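Local coordinates for Ketoacyl_synth_N domain-containing protein (Photorhabdus luminescens subsp. laumondii, PDB 6SMO) that probably serves as a ketosynthase-like subunit, of the beta-ketoacyl synthase family, in an assembly that builds acyl chains on acyl carrier protein, at residues C[11-16]-C[47-52]; C[162-167]-C[362-367]; C[188-193]-C[218-223]; C[260-265]-C[288-293]; C[265-270]-C[295-300]. All coordinates share one frame; numbering follows the deposited sequence.

Interaction 1: C[11-16]-C[47-52]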
# COMPACT_ATOMS: atom_id res chain seq x y z
N GLY C 11 11.28 6.47 -18.26
CA GLY C 11 11.59 7.79 -17.69
C GLY C 11 12.18 7.65 -16.30
O GLY C 11 11.71 6.78 -15.55
N ALA C 12 13.24 8.41 -16.00
CA ALA C 12 13.91 8.39 -14.68
C ALA C 12 14.53 9.76 -14.41
O ALA C 12 14.81 10.45 -15.36
CB ALA C 12 14.98 7.36 -14.70
N ILE C 13 14.72 10.12 -13.15
CA ILE C 13 15.43 11.38 -12.77
C ILE C 13 16.44 11.01 -11.69
O ILE C 13 16.13 10.18 -10.87
CB ILE C 13 14.47 12.50 -12.33
CG1 ILE C 13 13.62 12.09 -11.13
CG2 ILE C 13 13.61 12.95 -13.48
CD1 ILE C 13 12.87 13.24 -10.52
N HIS C 14 17.63 11.60 -11.69
CA HIS C 14 18.66 11.19 -10.72
C HIS C 14 19.65 12.33 -10.52
O HIS C 14 19.64 13.24 -11.32
CB HIS C 14 19.32 9.93 -11.28
CG HIS C 14 20.28 9.23 -10.39
ND1 HIS C 14 21.62 9.21 -10.63
CD2 HIS C 14 20.10 8.48 -9.29
CE1 HIS C 14 22.22 8.51 -9.71
NE2 HIS C 14 21.32 8.06 -8.89
N PRO C 15 20.50 12.33 -9.47
CA PRO C 15 21.51 13.36 -9.28
C PRO C 15 22.42 13.44 -10.51
O PRO C 15 22.92 14.47 -10.78
CB PRO C 15 22.31 12.77 -8.13
CG PRO C 15 21.28 12.12 -7.29
CD PRO C 15 20.42 11.45 -8.32
N ASP C 16 22.71 12.30 -11.12
CA ASP C 16 23.49 12.24 -12.38
C ASP C 16 22.68 12.77 -13.57
O ASP C 16 23.30 13.13 -14.55
CB ASP C 16 24.14 10.87 -12.56
CG ASP C 16 25.31 10.60 -11.63
OD1 ASP C 16 25.69 11.49 -10.89
OD2 ASP C 16 25.83 9.49 -11.67
N ARG C 47 22.69 12.14 -1.82
CA ARG C 47 22.86 12.96 -3.04
C ARG C 47 21.49 13.47 -3.50
O ARG C 47 20.63 12.64 -3.84
CB ARG C 47 23.54 12.15 -4.15
CG ARG C 47 24.99 11.80 -3.87
CD ARG C 47 25.59 10.95 -4.98
NE ARG C 47 25.68 11.68 -6.24
CZ ARG C 47 26.01 11.15 -7.41
NH1 ARG C 47 26.05 11.91 -8.49
NH2 ARG C 47 26.28 9.86 -7.51
N THR C 48 21.31 14.80 -3.51
CA THR C 48 20.08 15.49 -3.97
C THR C 48 20.10 15.62 -5.50
O THR C 48 21.17 15.37 -6.09
CB THR C 48 19.94 16.87 -3.30
OG1 THR C 48 21.11 17.63 -3.61
CG2 THR C 48 19.77 16.78 -1.80
N LEU C 49 18.97 15.99 -6.10
CA LEU C 49 18.85 16.30 -7.55
C LEU C 49 19.45 17.68 -7.82
O LEU C 49 19.32 18.56 -6.94
CB LEU C 49 17.38 16.24 -7.98
CG LEU C 49 16.67 14.91 -7.77
CD1 LEU C 49 15.20 15.03 -8.16
CD2 LEU C 49 17.33 13.79 -8.56
N SER C 50 20.07 17.87 -8.99
CA SER C 50 20.69 19.14 -9.45
C SER C 50 19.85 19.74 -10.58
O SER C 50 19.50 19.00 -11.52
CB SER C 50 22.11 18.92 -9.88
OG SER C 50 22.91 18.49 -8.79
N ASP C 51 19.53 21.04 -10.47
CA ASP C 51 18.80 21.83 -11.50
C ASP C 51 17.43 21.19 -11.76
O ASP C 51 17.07 21.04 -12.95
CB ASP C 51 19.61 21.97 -12.78
CG ASP C 51 20.98 22.60 -12.59
OD1 ASP C 51 21.09 23.49 -11.72
OD2 ASP C 51 21.92 22.21 -13.31
N PHE C 52 16.70 20.82 -10.70
CA PHE C 52 15.35 20.21 -10.77
C PHE C 52 14.34 21.09 -10.03
O PHE C 52 14.65 21.55 -8.91
CB PHE C 52 15.35 18.79 -10.19
CG PHE C 52 14.00 18.11 -10.23
CD1 PHE C 52 13.54 17.53 -11.40
CD2 PHE C 52 13.18 18.08 -9.11
CE1 PHE C 52 12.30 16.91 -11.44
CE2 PHE C 52 11.94 17.47 -9.16
CZ PHE C 52 11.50 16.88 -10.32
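P15, just past the end of strand 5-13, presses its ring into the shallow hollow formed where the chain turns from R47 through L49. The ring carbon CG of P15 rests 3.5 Å from the carbonyl O of R47, and the same atom also touches the carbonyl O of T48. L49 adds a further wall: its CD2 lies beside the peptide that joins H14 to P15, 3.6 Å from P15 N, and against CD of the P15 ring. The branches of L49 divide the work, because the second methyl, CD1, goes to I13 instead, at 3.8 Å from I13 CD1. That methyl of I13 is a second bump. It fills the notch between L49 and F52, with F52 CE1 3.8 Å from I13 CD1, and L49 CD1 itself stands 3.7 Å above one face of the F52 ring, toward the rim.

The polar closure is a salt bridge from R47 NH1 to D16 OD1. R47 bends at chi3 (66°), which folds the guanidinium back across P15, so that D16 OD1 meets its edge although the carboxylate plane is turned 57° from it. At this resolution the modelled closeness of the ions is doubtful. R47 NH2 has a second partner in D311.

Around this joint, I13 is covered by Y72, V75 and M79 of helix 68-84, H14 and R47 rest on S219 of strand 218-229, and A12 packs on helix 20-31.

Interaction 2: C[162-167]-C[362-367]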
# COMPACT_ATOMS: atom_id res chain seq x y z
N GLY C 162 10.42 -1.95 -5.69
CA GLY C 162 10.29 -1.59 -7.12
C GLY C 162 10.56 -2.77 -8.04
O GLY C 162 9.96 -2.80 -9.13
N MET C 163 11.43 -3.69 -7.62
CA MET C 163 11.80 -4.90 -8.39
C MET C 163 10.59 -5.83 -8.51
O MET C 163 10.40 -6.44 -9.58
CB MET C 163 12.96 -5.65 -7.72
CG MET C 163 13.81 -6.46 -8.69
SD MET C 163 14.91 -5.41 -9.67
CE MET C 163 15.73 -6.66 -10.67
N GLN C 164 9.79 -5.93 -7.44
CA GLN C 164 8.52 -6.70 -7.40
C GLN C 164 7.44 -5.97 -8.21
O GLN C 164 6.66 -6.66 -8.90
CB GLN C 164 8.07 -6.93 -5.95
CG GLN C 164 8.91 -7.96 -5.21
CD GLN C 164 8.47 -8.17 -3.78
OE1 GLN C 164 7.83 -7.31 -3.17
NE2 GLN C 164 8.82 -9.31 -3.22
N ALA C 165 7.42 -4.63 -8.14
CA ALA C 165 6.42 -3.76 -8.80
C ALA C 165 6.40 -4.02 -10.31
O ALA C 165 5.29 -4.14 -10.87
CB ALA C 165 6.72 -2.31 -8.50
N ILE C 166 7.58 -4.12 -10.95
CA ILE C 166 7.72 -4.36 -12.42
C ILE C 166 7.27 -5.79 -12.73
O ILE C 166 6.54 -5.98 -13.72
CB ILE C 166 9.17 -4.10 -12.90
CG1 ILE C 166 9.65 -2.69 -12.57
CG2 ILE C 166 9.30 -4.39 -14.39
CD1 ILE C 166 11.16 -2.53 -12.59
N GLY C 167 7.71 -6.76 -11.91
CA GLY C 167 7.47 -8.20 -12.11
C GLY C 167 5.99 -8.56 -12.08
O GLY C 167 5.57 -9.34 -12.96
N HIS C 362 15.90 -11.38 0.75
CA HIS C 362 15.13 -11.56 -0.52
C HIS C 362 16.08 -11.98 -1.64
O HIS C 362 17.30 -11.83 -1.46
CB HIS C 362 14.37 -10.28 -0.89
CG HIS C 362 13.09 -10.08 -0.15
ND1 HIS C 362 13.05 -9.49 1.10
CD2 HIS C 362 11.82 -10.39 -0.47
CE1 HIS C 362 11.80 -9.44 1.52
NE2 HIS C 362 11.03 -9.99 0.58
N VAL C 363 15.54 -12.51 -2.74
CA VAL C 363 16.26 -12.74 -4.02
C VAL C 363 15.29 -12.43 -5.17
O VAL C 363 14.40 -13.25 -5.43
CB VAL C 363 16.81 -14.18 -4.14
CG1 VAL C 363 17.42 -14.45 -5.51
CG2 VAL C 363 17.83 -14.49 -3.05
N CYS C 364 15.47 -11.27 -5.81
CA CYS C 364 14.63 -10.77 -6.93
C CYS C 364 15.51 -10.53 -8.16
O CYS C 364 16.65 -10.05 -7.99
CB CYS C 364 13.91 -9.49 -6.53
SG CYS C 364 12.78 -9.71 -5.13
N ALA C 365 15.00 -10.85 -9.35
CA ALA C 365 15.71 -10.67 -10.64
C ALA C 365 14.70 -10.50 -11.78
O ALA C 365 13.64 -11.17 -11.75
CB ALA C 365 16.63 -11.84 -10.89
N LEU C 366 15.03 -9.64 -12.75
CA LEU C 366 14.23 -9.38 -13.98
C LEU C 366 15.09 -9.70 -15.21
O LEU C 366 16.32 -9.48 -15.15
CB LEU C 366 13.80 -7.91 -13.99
CG LEU C 366 12.65 -7.55 -13.04
CD1 LEU C 366 12.61 -6.06 -12.77
CD2 LEU C 366 11.32 -8.03 -13.60
N SER C 367 14.46 -10.21 -16.27
CA SER C 367 15.09 -10.58 -17.56
C SER C 367 14.50 -9.74 -18.70
O SER C 367 13.27 -9.81 -18.89
CB SER C 367 14.94 -12.06 -17.83
OG SER C 367 15.49 -12.41 -19.09
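M163, Q164, I166 and G167 of helix 161-175 pack on H362, C364 and L366 of strand 362-369, a buried helix-on-sheet contact consistent with the layered alpha-beta-alpha-beta-alpha architecture of the thiolase fold. The short axes approach to 8.5 Å and their N-to-C directions differ by 46°, so the helix runs diagonally over the strand.

The interaction is chiefly apolar. M163 has CG anti to the backbone N (chi1 -153°) and bends at chi2, which lays its CG against C364 CB at 3.7 Å and carries the terminal methyl further along the strand. M163 and L366 lie antiparallel alongside one another, with M163 CE 3.8 Å from L366 CD1. That same leucine branch meets I166, whose CD1 is 3.8 Å from L366 CD1, while the other branch reaches the bare backbone of the helix: L366 CD2 lies 4.1 Å from G167 CA. The lack of a side chain at G167 leaves L366 facing main chain there.

Polar groups gather at the C364 and H362 end. Q164 CG passes 4.2 Å from C364 SG, but the amide is engaged by T157, D249 and V184 O of the chain of PKS_KS domain-containing protein. H362 NE2 donates to that same V184 O, so this end of the contact borders the subunit interface. On the strand's other side A365 packs on T265 and V248. The M163 methyl ends over the strand's main chain, CE lying 3.7 Å from L366 N.

Interaction 3: C[188-193]-C[218-223]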
# COMPACT_ATOMS: atom_id res chain seq x y z
N HIS C 188 12.36 9.68 -1.62
CA HIS C 188 12.86 10.98 -1.11
C HIS C 188 13.53 10.74 0.25
O HIS C 188 12.81 10.38 1.21
CB HIS C 188 11.73 12.00 -1.02
CG HIS C 188 12.16 13.34 -0.52
ND1 HIS C 188 12.77 14.27 -1.34
CD2 HIS C 188 12.09 13.90 0.70
CE1 HIS C 188 13.05 15.35 -0.64
NE2 HIS C 188 12.65 15.15 0.61
N LEU C 189 14.85 10.94 0.33
CA LEU C 189 15.69 10.59 1.51
C LEU C 189 16.31 11.85 2.14
O LEU C 189 17.13 11.70 3.06
CB LEU C 189 16.79 9.62 1.07
CG LEU C 189 16.34 8.39 0.28
CD1 LEU C 189 17.53 7.61 -0.23
CD2 LEU C 189 15.43 7.50 1.12
N SER C 190 15.92 13.04 1.67
CA SER C 190 16.55 14.34 2.04
C SER C 190 15.89 14.96 3.28
O SER C 190 16.40 15.98 3.76
CB SER C 190 16.54 15.30 0.88
OG SER C 190 17.38 14.84 -0.17
N SER C 191 14.79 14.37 3.77
CA SER C 191 14.05 14.85 4.97
C SER C 191 14.88 14.55 6.23
O SER C 191 15.39 13.44 6.38
CB SER C 191 12.67 14.25 5.06
OG SER C 191 12.73 12.84 5.25
N PRO C 192 15.03 15.53 7.15
CA PRO C 192 15.93 15.40 8.30
C PRO C 192 15.91 14.06 9.06
O PRO C 192 16.97 13.64 9.50
CB PRO C 192 15.44 16.51 9.23
CG PRO C 192 14.96 17.59 8.29
CD PRO C 192 14.35 16.84 7.13
N LEU C 193 14.73 13.43 9.22
CA LEU C 193 14.56 12.19 10.03
C LEU C 193 15.29 11.03 9.36
O LEU C 193 16.13 10.40 10.03
CB LEU C 193 13.07 11.88 10.20
CG LEU C 193 12.74 10.57 10.92
CD1 LEU C 193 13.44 10.49 12.28
CD2 LEU C 193 11.24 10.41 11.10
N PHE C 218 24.14 7.30 -0.87
CA PHE C 218 22.70 7.14 -1.21
C PHE C 218 22.28 8.25 -2.18
O PHE C 218 22.90 9.34 -2.16
CB PHE C 218 21.82 7.18 0.04
CG PHE C 218 22.20 6.19 1.11
CD1 PHE C 218 21.63 4.92 1.13
CD2 PHE C 218 23.12 6.52 2.10
CE1 PHE C 218 21.98 4.01 2.12
CE2 PHE C 218 23.46 5.60 3.08
CZ PHE C 218 22.89 4.35 3.09
N SER C 219 21.28 7.97 -3.02
CA SER C 219 20.75 8.97 -3.98
C SER C 219 19.23 8.85 -4.04
O SER C 219 18.73 7.73 -4.05
CB SER C 219 21.33 8.77 -5.34
OG SER C 219 22.74 8.87 -5.31
N GLU C 220 18.54 9.98 -4.10
CA GLU C 220 17.06 9.97 -4.21
C GLU C 220 16.67 10.16 -5.67
O GLU C 220 17.54 10.37 -6.51
CB GLU C 220 16.46 11.08 -3.35
CG GLU C 220 16.88 12.47 -3.78
CD GLU C 220 16.31 13.57 -2.91
OE1 GLU C 220 16.27 14.73 -3.34
OE2 GLU C 220 15.92 13.26 -1.78
N GLY C 221 15.38 10.04 -5.96
CA GLY C 221 14.85 10.22 -7.32
C GLY C 221 13.74 9.23 -7.63
O GLY C 221 13.06 8.79 -6.68
N ALA C 222 13.57 8.89 -8.91
CA ALA C 222 12.50 7.99 -9.41
C ALA C 222 12.90 7.38 -10.75
O ALA C 222 13.73 7.98 -11.47
CB ALA C 222 11.20 8.76 -9.52
N ALA C 223 12.32 6.22 -11.07
CA ALA C 223 12.50 5.48 -12.33
C ALA C 223 11.21 4.70 -12.63
O ALA C 223 10.73 3.99 -11.72
CB ALA C 223 13.69 4.56 -12.22
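The backbones draw together at H188 and E220, whose CA atoms are 5.3 Å apart, where the loop ahead of helix 192-204 passes the interruption between strands 218-219 and 221-223. G221, next to that break, has positive phi (141°), and with these angles a CB would jam against the preceding carbonyl O, which explains the glycine.

E220 carries the contact. Its chi1 of 62° places CG between the backbone N and the carbonyl carbon, and the chain then runs extended to send the carboxylate into the bend of 188-190. There OE2 is the acceptor for two donors: S190 OG gives it a hydrogen bond of 2.7 Å, arriving from above the carboxylate plane, and L189 N adds a weak one at 3.3 Å to E220 OE2. H188 lies alongside, its ring 33° from the carboxylate plane. Its ND1 comes to 3.3 Å from E220 OE2, but the angle is too poor for a bond. The other oxygen, OE1, takes a weak hydrogen bond from Y72.

L189 also points toward 218-223, where its CD1 stands 4.0 Å from S219 O and touches F218 CB; I46 and L198 complete that apolar side.

Together these bonds imply that one buried carboxylate oxygen ties a side-chain hydroxyl and an adjacent main-chain amide of the loop to the strand. The donors would tend to stabilise negative charge on E220.

Interaction 4: C[260-265]-C[288-293]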
# COMPACT_ATOMS: atom_id res chain seq x y z
N ASN C 260 21.30 -21.78 -3.08
CA ASN C 260 20.32 -22.59 -3.85
C ASN C 260 19.36 -21.65 -4.61
O ASN C 260 18.95 -22.02 -5.72
CB ASN C 260 19.54 -23.55 -2.95
CG ASN C 260 20.41 -24.60 -2.30
OD1 ASN C 260 20.39 -24.76 -1.08
ND2 ASN C 260 21.18 -25.32 -3.10
N THR C 261 19.03 -20.49 -4.02
CA THR C 261 18.08 -19.50 -4.59
C THR C 261 18.69 -18.80 -5.81
O THR C 261 17.93 -18.45 -6.73
CB THR C 261 17.65 -18.47 -3.53
OG1 THR C 261 17.36 -19.16 -2.31
CG2 THR C 261 16.44 -17.66 -3.95
N LEU C 262 20.02 -18.61 -5.82
CA LEU C 262 20.76 -17.92 -6.91
C LEU C 262 20.68 -18.73 -8.21
O LEU C 262 20.82 -18.12 -9.29
CB LEU C 262 22.21 -17.71 -6.49
CG LEU C 262 22.44 -16.65 -5.42
CD1 LEU C 262 23.84 -16.77 -4.83
CD2 LEU C 262 22.23 -15.25 -5.97
N GLU C 263 20.46 -20.05 -8.12
CA GLU C 263 20.35 -20.97 -9.29
C GLU C 263 19.07 -20.67 -10.09
O GLU C 263 19.04 -21.00 -11.29
CB GLU C 263 20.37 -22.43 -8.84
CG GLU C 263 21.73 -22.88 -8.33
CD GLU C 263 21.88 -24.38 -8.15
OE1 GLU C 263 20.86 -25.09 -8.20
OE2 GLU C 263 23.03 -24.83 -7.95
N TYR C 264 18.05 -20.08 -9.45
CA TYR C 264 16.78 -19.66 -10.10
C TYR C 264 17.03 -18.42 -10.97
O TYR C 264 16.32 -18.25 -11.98
CB TYR C 264 15.68 -19.41 -9.07
CG TYR C 264 15.07 -20.67 -8.50
CD1 TYR C 264 14.02 -21.31 -9.13
CD2 TYR C 264 15.56 -21.23 -7.33
CE1 TYR C 264 13.46 -22.46 -8.62
CE2 TYR C 264 15.01 -22.39 -6.80
CZ TYR C 264 13.95 -23.01 -7.45
OH TYR C 264 13.41 -24.15 -6.93
N THR C 265 18.01 -17.58 -10.60
CA THR C 265 18.47 -16.41 -11.39
C THR C 265 19.22 -16.91 -12.64
O THR C 265 19.12 -16.24 -13.69
CB THR C 265 19.35 -15.46 -10.57
OG1 THR C 265 18.72 -15.25 -9.30
CG2 THR C 265 19.57 -14.13 -11.25
N GLU C 288 31.16 -13.72 -5.44
CA GLU C 288 31.64 -15.10 -5.13
C GLU C 288 30.48 -16.09 -5.27
O GLU C 288 30.64 -17.06 -6.03
CB GLU C 288 32.26 -15.17 -3.73
CG GLU C 288 33.02 -16.46 -3.47
CD GLU C 288 33.43 -16.68 -2.03
OE1 GLU C 288 33.57 -15.69 -1.29
OE2 GLU C 288 33.60 -17.86 -1.64
N ILE C 289 29.38 -15.86 -4.55
CA ILE C 289 28.24 -16.82 -4.41
C ILE C 289 27.45 -16.91 -5.72
O ILE C 289 27.00 -18.03 -6.05
CB ILE C 289 27.34 -16.48 -3.20
CG1 ILE C 289 26.69 -15.09 -3.32
CG2 ILE C 289 28.12 -16.64 -1.90
CD1 ILE C 289 25.66 -14.80 -2.25
N THR C 290 27.28 -15.80 -6.44
CA THR C 290 26.47 -15.73 -7.69
C THR C 290 27.24 -16.40 -8.84
O THR C 290 26.59 -17.13 -9.63
CB THR C 290 26.09 -14.29 -8.05
OG1 THR C 290 25.68 -13.61 -6.86
CG2 THR C 290 24.98 -14.22 -9.08
N SER C 291 28.55 -16.17 -8.93
CA SER C 291 29.45 -16.76 -9.96
C SER C 291 29.54 -18.28 -9.79
O SER C 291 29.64 -18.99 -10.81
CB SER C 291 30.82 -16.13 -9.92
OG SER C 291 30.75 -14.74 -10.18
N LYS C 292 29.50 -18.76 -8.54
CA LYS C 292 29.56 -20.21 -8.19
C LYS C 292 28.26 -20.89 -8.63
O LYS C 292 28.32 -22.04 -9.09
CB LYS C 292 29.81 -20.39 -6.69
CG LYS C 292 30.41 -21.73 -6.28
CD LYS C 292 29.39 -22.79 -5.95
CE LYS C 292 30.03 -24.10 -5.53
NZ LYS C 292 29.02 -25.18 -5.38
N ALA C 293 27.12 -20.19 -8.49
CA ALA C 293 25.78 -20.66 -8.91
C ALA C 293 25.73 -20.79 -10.44
O ALA C 293 25.09 -21.74 -10.93
CB ALA C 293 24.71 -19.72 -8.40
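L262 packs against three residues of helix 286-296 and does most of the touching. CD1, at the end of one branch, reaches I289, lying 3.6 Å from I289 CG1 and the same from the carbonyl O of I289, with the two side chains roughly perpendicular. The other branch carries CD2 to T290, 3.9 Å from its OG1. Nearer the backbone, L262 CB packs against A293 CB at 3.7 Å, and E263 follows with CG 4.3 Å from A293 CB. A293 thus lets the chain at 262-263 come close, the E263 and A293 CA atoms being 5.5 Å apart.

In the next shell, a first torsion of 61° swings CG1 of I289 over its own main chain, where it meets L262 CD1. T290 OG1 bonds back to E286 O within its own helix, so toward L262 the threonine supplies a packing surface.

The contact joins the junction of helices 255-261 and 263-266 to helix 286-296. L262 and T290 both rest on Q355 of strand 351-356, T265 and T290 on F277 of strand 275-278, while T261 and T265 face strand 362-369.

Interaction 5: C[265-270]-C[295-300]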
# COMPACT_ATOMS: atom_id res chain seq x y z
N THR C 265 18.01 -17.58 -10.60
CA THR C 265 18.47 -16.41 -11.39
C THR C 265 19.22 -16.91 -12.64
O THR C 265 19.12 -16.24 -13.69
CB THR C 265 19.35 -15.46 -10.57
OG1 THR C 265 18.72 -15.25 -9.30
CG2 THR C 265 19.57 -14.13 -11.25
N ALA C 266 19.93 -18.03 -12.52
CA ALA C 266 20.72 -18.66 -13.61
C ALA C 266 19.77 -19.25 -14.67
O ALA C 266 20.20 -19.35 -15.84
CB ALA C 266 21.64 -19.71 -13.05
N GLU C 267 18.55 -19.63 -14.28
CA GLU C 267 17.52 -20.21 -15.18
C GLU C 267 17.02 -19.14 -16.17
O GLU C 267 16.58 -19.53 -17.27
CB GLU C 267 16.35 -20.80 -14.38
CG GLU C 267 16.56 -22.25 -13.98
CD GLU C 267 15.51 -22.81 -13.04
OE1 GLU C 267 15.81 -23.81 -12.36
OE2 GLU C 267 14.39 -22.26 -12.99
N LEU C 268 17.07 -17.86 -15.79
CA LEU C 268 16.60 -16.72 -16.63
C LEU C 268 17.42 -16.63 -17.92
O LEU C 268 16.86 -16.17 -18.94
CB LEU C 268 16.70 -15.40 -15.84
CG LEU C 268 15.64 -15.16 -14.77
CD1 LEU C 268 15.91 -13.86 -14.03
CD2 LEU C 268 14.24 -15.14 -15.38
N PHE C 269 18.70 -17.03 -17.88
CA PHE C 269 19.67 -16.90 -19.00
C PHE C 269 19.25 -17.76 -20.19
O PHE C 269 19.50 -17.33 -21.34
CB PHE C 269 21.09 -17.25 -18.53
CG PHE C 269 21.80 -16.14 -17.81
CD1 PHE C 269 21.72 -16.01 -16.43
CD2 PHE C 269 22.56 -15.21 -18.51
CE1 PHE C 269 22.37 -14.98 -15.77
CE2 PHE C 269 23.21 -14.18 -17.85
CZ PHE C 269 23.12 -14.07 -16.48
N ASN C 270 18.65 -18.93 -19.94
CA ASN C 270 18.30 -19.95 -20.98
C ASN C 270 19.58 -20.40 -21.69
O ASN C 270 19.53 -20.63 -22.92
CB ASN C 270 17.23 -19.42 -21.95
CG ASN C 270 15.82 -19.69 -21.48
OD1 ASN C 270 15.51 -19.53 -20.30
ND2 ASN C 270 14.95 -20.09 -22.39
N SER C 295 28.50 -21.23 -12.34
CA SER C 295 29.51 -22.30 -12.59
C SER C 295 28.83 -23.68 -12.56
O SER C 295 29.19 -24.53 -13.39
CB SER C 295 30.65 -22.22 -11.61
OG SER C 295 31.70 -23.10 -11.98
N ASN C 296 27.88 -23.87 -11.63
CA ASN C 296 27.11 -25.13 -11.45
C ASN C 296 26.19 -25.36 -12.66
O ASN C 296 26.08 -26.53 -13.09
CB ASN C 296 26.30 -25.11 -10.15
CG ASN C 296 27.15 -25.08 -8.90
OD1 ASN C 296 28.25 -25.63 -8.88
ND2 ASN C 296 26.65 -24.44 -7.86
N LYS C 297 25.57 -24.30 -13.18
CA LYS C 297 24.57 -24.35 -14.28
C LYS C 297 25.24 -24.14 -15.64
O LYS C 297 24.50 -24.06 -16.65
CB LYS C 297 23.47 -23.30 -14.04
CG LYS C 297 22.49 -23.63 -12.92
CD LYS C 297 21.51 -24.72 -13.28
CE LYS C 297 20.52 -25.01 -12.17
NZ LYS C 297 19.46 -23.98 -12.10
N GLU C 298 26.58 -24.05 -15.68
CA GLU C 298 27.38 -23.86 -16.92
C GLU C 298 26.91 -22.59 -17.65
O GLU C 298 26.56 -22.68 -18.84
CB GLU C 298 27.30 -25.10 -17.82
CG GLU C 298 28.18 -26.25 -17.36
CD GLU C 298 29.61 -26.19 -17.86
OE1 GLU C 298 30.17 -27.25 -18.19
OE2 GLU C 298 30.18 -25.07 -17.91
N ILE C 299 26.88 -21.46 -16.94
CA ILE C 299 26.55 -20.11 -17.49
C ILE C 299 27.83 -19.27 -17.52
O ILE C 299 28.53 -19.24 -16.48
CB ILE C 299 25.43 -19.43 -16.67
CG1 ILE C 299 24.20 -20.32 -16.51
CG2 ILE C 299 25.06 -18.08 -17.27
CD1 ILE C 299 23.53 -20.72 -17.81
N LYS C 300 28.11 -18.64 -18.66
CA LYS C 300 29.29 -17.75 -18.87
C LYS C 300 28.78 -16.40 -19.38
O LYS C 300 28.28 -16.34 -20.52
CB LYS C 300 30.31 -18.40 -19.81
CG LYS C 300 29.76 -18.92 -21.14
CD LYS C 300 30.56 -20.07 -21.71
CE LYS C 300 30.27 -21.39 -21.03
NZ LYS C 300 31.15 -22.47 -21.53
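F269 and I299 are brought face to methyl by their torsions: in I299 a chi1 of -52° sets CG2 anti to the backbone N, and the F269 ring, with chi2 near perpendicular (91°), turns a face to it. The result is a CH-pi contact, with I299 CG2 4.0 Å from the F269 ring centroid and 15° off the ring normal. The methyl is closest to the root of the ring, 3.8 Å from F269 CG. A neighbouring aromatic, F294, meets F269 edge-to-face, and A275, F277 and I353 line its surroundings on the sheet.

I299's other branch turns toward A266, where CD1 lies 4.1 Å from A266 O and CG1 is 4.3 Å from A266 CB. K297 packs on the same alanine, its CG 4.0 Å from A266 CB, and then doubles over at chi2 and chi4 to bring the ammonium back over 263-267. There NZ forms a long salt bridge with E267, 3.7 Å from its OE1, and a weak hydrogen bond with E263 O.

Between K297 and I299 the chain leaves helix 286-296 through a Schellman motif, with E298 at positive phi. That turn lets K297, directly after the helix, and I299, two residues on, both address 266-269.

Chemically the contact grades outward: dispersion between a methyl and a ring on the buried F269 side, aliphatic contact at A266, and a loose ion pair at the rim. The salt bridge is long, and its E267 end is exposed, so it probably contributes less here than the apolar packing.

In the fold
Interaction 2 is the innermost, wholly buried and almost entirely apolar between its segments. Interactions 1 and 3 touch, about 10 Å between centres, and lie on neighbouring strands, 5-13 and 218-229, of one sheet; their chemistry is mixed, with a partly exposed salt bridge at 11-16/47-52 and a buried carboxylate at 188-193/218-223. Interactions 4 and 5 lie across the chain's centre from interaction 1, on the far side of the fold, share T265 and join the same two helical elements, 263-266 and 286-296. Interaction 4 is the more buried and apolar; interaction 5 ends in a loose ion pair. T265 and L268 pack on strand 362-369, linking this outer pair to interaction 2.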